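PDB 5LK6: Alpha/beta hydrolase fold-3 domain protein from Sulfolobus islandicus, which probably hydrolyses carboxylic ester bonds as a thermostable lipase or carboxylesterase of the alpha/beta hydrolase fold. Local coordinates for residues Y116-A121 with L217-F222. Residues are numbered along the deposited sequence; the frame is centred on the assembly and turned at random.
With SO4 (sulfate ion), chain E.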
loop_
_atom_site.group_PDB
_atom_site.type_symbol
_atom_site.label_atom_id
_atom_site.label_comp_id
_atom_site.label_asym_id
_atom_site.label_seq_id
_atom_site.Cartn_x
_atom_site.Cartn_y
_atom_site.Cartn_z
ATOM N N TYR A 116 19.395 -5.831 -28.830
ATOM C CA TYR A 116 18.496 -6.951 -28.974
ATOM C C TYR A 116 17.095 -6.440 -28.886
ATOM O O TYR A 116 16.655 -5.836 -27.884
ATOM C CB TYR A 116 18.749 -8.050 -27.900
ATOM C CG TYR A 116 20.163 -8.521 -27.901
ATOM C CD1 TYR A 116 20.597 -9.504 -28.814
ATOM C CD2 TYR A 116 21.103 -7.931 -27.047
ATOM C CE1 TYR A 116 21.931 -9.909 -28.850
ATOM C CE2 TYR A 116 22.440 -8.309 -27.082
ATOM C CZ TYR A 116 22.837 -9.295 -27.973
ATOM O OH TYR A 116 24.134 -9.647 -27.978
ATOM N N LYS A 117 16.360 -6.746 -29.928
ATOM C CA LYS A 117 15.011 -6.249 -30.109
ATOM C C LYS A 117 14.030 -7.217 -29.494
ATOM O O LYS A 117 14.331 -8.350 -29.265
ATOM C CB LYS A 117 14.690 -6.134 -31.603
ATOM C CG LYS A 117 15.715 -5.375 -32.452
ATOM C CD LYS A 117 15.651 -3.885 -32.231
ATOM C CE LYS A 117 16.594 -3.179 -33.163
ATOM N NZ LYS A 117 16.984 -1.878 -32.542
ATOM N N PHE A 118 12.829 -6.734 -29.287
ATOM C CA PHE A 118 11.698 -7.546 -28.970
ATOM C C PHE A 118 11.623 -8.727 -29.954
ATOM O O PHE A 118 11.837 -8.536 -31.159
ATOM C CB PHE A 118 10.451 -6.678 -29.052
ATOM C CG PHE A 118 9.174 -7.443 -28.956
ATOM C CD1 PHE A 118 8.580 -7.977 -30.084
ATOM C CD2 PHE A 118 8.522 -7.585 -27.717
ATOM C CE1 PHE A 118 7.386 -8.658 -29.974
ATOM C CE2 PHE A 118 7.356 -8.294 -27.595
ATOM C CZ PHE A 118 6.781 -8.809 -28.722
ATOM N N PRO A 119 11.324 -9.949 -29.488
ATOM C CA PRO A 119 10.951 -10.303 -28.124
ATOM C C PRO A 119 12.100 -10.872 -27.269
ATOM O O PRO A 119 11.859 -11.725 -26.385
ATOM C CB PRO A 119 9.922 -11.368 -28.367
ATOM C CG PRO A 119 10.478 -12.102 -29.523
ATOM C CD PRO A 119 11.081 -11.056 -30.419
ATOM N N SER A 120 13.329 -10.394 -27.475
ATOM C CA SER A 120 14.492 -10.966 -26.780
ATOM C C SER A 120 14.398 -10.846 -25.249
ATOM O O SER A 120 14.596 -11.834 -24.562
ATOM C CB SER A 120 15.821 -10.339 -27.242
ATOM O OG SER A 120 15.949 -10.290 -28.634
ATOM N N ALA A 121 14.103 -9.658 -24.725
ATOM C CA ALA A 121 13.901 -9.466 -23.302
ATOM C C ALA A 121 12.856 -10.417 -22.700
ATOM O O ALA A 121 12.974 -10.790 -21.525
ATOM C CB ALA A 121 13.495 -8.051 -23.015
ATOM N N LEU A 217 3.192 -3.870 -31.529
ATOM C CA LEU A 217 2.276 -3.211 -30.572
ATOM C C LEU A 217 1.052 -4.065 -30.224
ATOM O O LEU A 217 0.481 -3.898 -29.163
ATOM C CB LEU A 217 1.829 -1.830 -31.070
ATOM C CG LEU A 217 2.913 -0.737 -31.301
ATOM C CD1 LEU A 217 2.423 0.387 -32.221
ATOM C CD2 LEU A 217 3.402 -0.160 -29.984
ATOM N N LEU A 218 0.657 -4.960 -31.114
ATOM C CA LEU A 218 -0.555 -5.759 -30.939
ATOM C C LEU A 218 -0.263 -7.117 -30.441
ATOM O O LEU A 218 -1.186 -7.878 -30.267
ATOM C CB LEU A 218 -1.329 -5.912 -32.242
ATOM C CG LEU A 218 -1.646 -4.568 -32.846
ATOM C CD1 LEU A 218 -2.066 -4.760 -34.305
ATOM C CD2 LEU A 218 -2.666 -3.795 -32.019
ATOM N N ASP A 219 1.008 -7.426 -30.240
ATOM C CA ASP A 219 1.428 -8.741 -29.800
ATOM C C ASP A 219 1.325 -8.765 -28.262
ATOM O O ASP A 219 1.794 -7.850 -27.554
ATOM C CB ASP A 219 2.836 -8.942 -30.309
ATOM C CG ASP A 219 3.387 -10.323 -30.051
ATOM O OD1 ASP A 219 3.319 -10.866 -28.930
ATOM O OD2 ASP A 219 4.019 -10.840 -30.996
ATOM N N PHE A 220 0.718 -9.819 -27.735
ATOM C CA PHE A 220 0.457 -9.904 -26.301
ATOM C C PHE A 220 1.742 -9.903 -25.472
ATOM O O PHE A 220 1.711 -9.532 -24.286
ATOM C CB PHE A 220 -0.471 -11.100 -25.954
ATOM C CG PHE A 220 0.237 -12.423 -25.861
ATOM C CD1 PHE A 220 0.833 -12.832 -24.657
ATOM C CD2 PHE A 220 0.320 -13.275 -26.976
ATOM C CE1 PHE A 220 1.506 -14.059 -24.592
ATOM C CE2 PHE A 220 0.962 -14.513 -26.906
ATOM C CZ PHE A 220 1.558 -14.903 -25.717
ATOM N N ARG A 221 2.866 -10.309 -26.063
ATOM C CA ARG A 221 4.142 -10.286 -25.328
ATOM C C ARG A 221 4.722 -8.884 -25.166
ATOM O O ARG A 221 5.764 -8.702 -24.498
ATOM C CB ARG A 221 5.158 -11.205 -25.971
ATOM C CG ARG A 221 4.687 -12.663 -26.046
ATOM C CD ARG A 221 5.476 -13.505 -27.046
ATOM N NE ARG A 221 5.395 -12.950 -28.396
ATOM C CZ ARG A 221 6.259 -13.164 -29.379
ATOM N NH1 ARG A 221 7.333 -13.917 -29.233
ATOM N NH2 ARG A 221 6.063 -12.535 -30.544
ATOM N N PHE A 222 4.093 -7.915 -25.817
ATOM C CA PHE A 222 4.314 -6.498 -25.535
ATOM C C PHE A 222 3.097 -5.783 -24.863
ATOM O O PHE A 222 3.287 -4.906 -23.997
ATOM C CB PHE A 222 4.678 -5.750 -26.829
ATOM C CG PHE A 222 4.955 -4.303 -26.605
ATOM C CD1 PHE A 222 6.107 -3.908 -25.938
ATOM C CD2 PHE A 222 4.038 -3.332 -26.985
ATOM C CE1 PHE A 222 6.370 -2.555 -25.699
ATOM C CE2 PHE A 222 4.300 -1.983 -26.742
ATOM C CZ PHE A 222 5.451 -1.596 -26.086
HETATM S S SO4 E . 8.565 -13.701 -33.210
HETATM O O1 SO4 E . 9.960 -13.271 -33.341
HETATM O O2 SO4 E . 8.548 -14.560 -31.947
HETATM O O3 SO4 E . 7.703 -12.460 -33.302
HETATM O O4 SO4 E . 8.069 -14.422 -34.384
#
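Pro-119 and Arg-221 have the closest CA atoms across the contact, 7.4 Å apart, where the turn that leads into helix 120-133 meets a loop lying between helix 200-210 and strand 236-241. The ring of Phe-118 reaches across to the bend of residues 219-222, its CG anti to the backbone N (chi1 171°), which sends the far rim into that bend. There Phe-118 CE2 lies 3.5 Å from the carbonyl O of Arg-221 and also touches CB of Phe-222. Phe-118 CZ comes within 3.9 Å of the carboxylate carbon CG of Asp-219. The carboxylate meets this rim at the ring edge, its plane turned 84° from that of the ring. Pro-119, which follows a cis peptide bond and sits at the N-cap position of the helix, lays its CB over the centre of one Phe-118 face. Pro-119 CB and Phe-118 CZ come over one face of the Arg-221 guanidinium, with Pro-119 CG 3.6 Å from Arg-221 NH1. In this alpha/beta hydrolase fold the contact thus joins the start of the helix after strand 104-108 to a surface loop, with Tyr-210 meeting Phe-118 edge-to-face. Within the loop, OD1 of Asp-219 closes an Asx turn by accepting the backbone N of Arg-221 through its anti lone pair, and also takes NE of Arg-221. OD2 of Asp-219 receives NH2 of Arg-221 at 2.7 Å in a nearly straight bond (174°), completing a side-on, two-nitrogen salt bridge. An alanine in place of Asp-219 is likely to leave the guanidinium of Arg-221 freer to swing and the turn without its side-chain bond. At the guanidinium edge, NH1 of Arg-221 donates to O2 of a sulfate, probably from the crystallisation liquor, at 3.0 Å, and NH2 to its O3; Arg-212 also holds this anion.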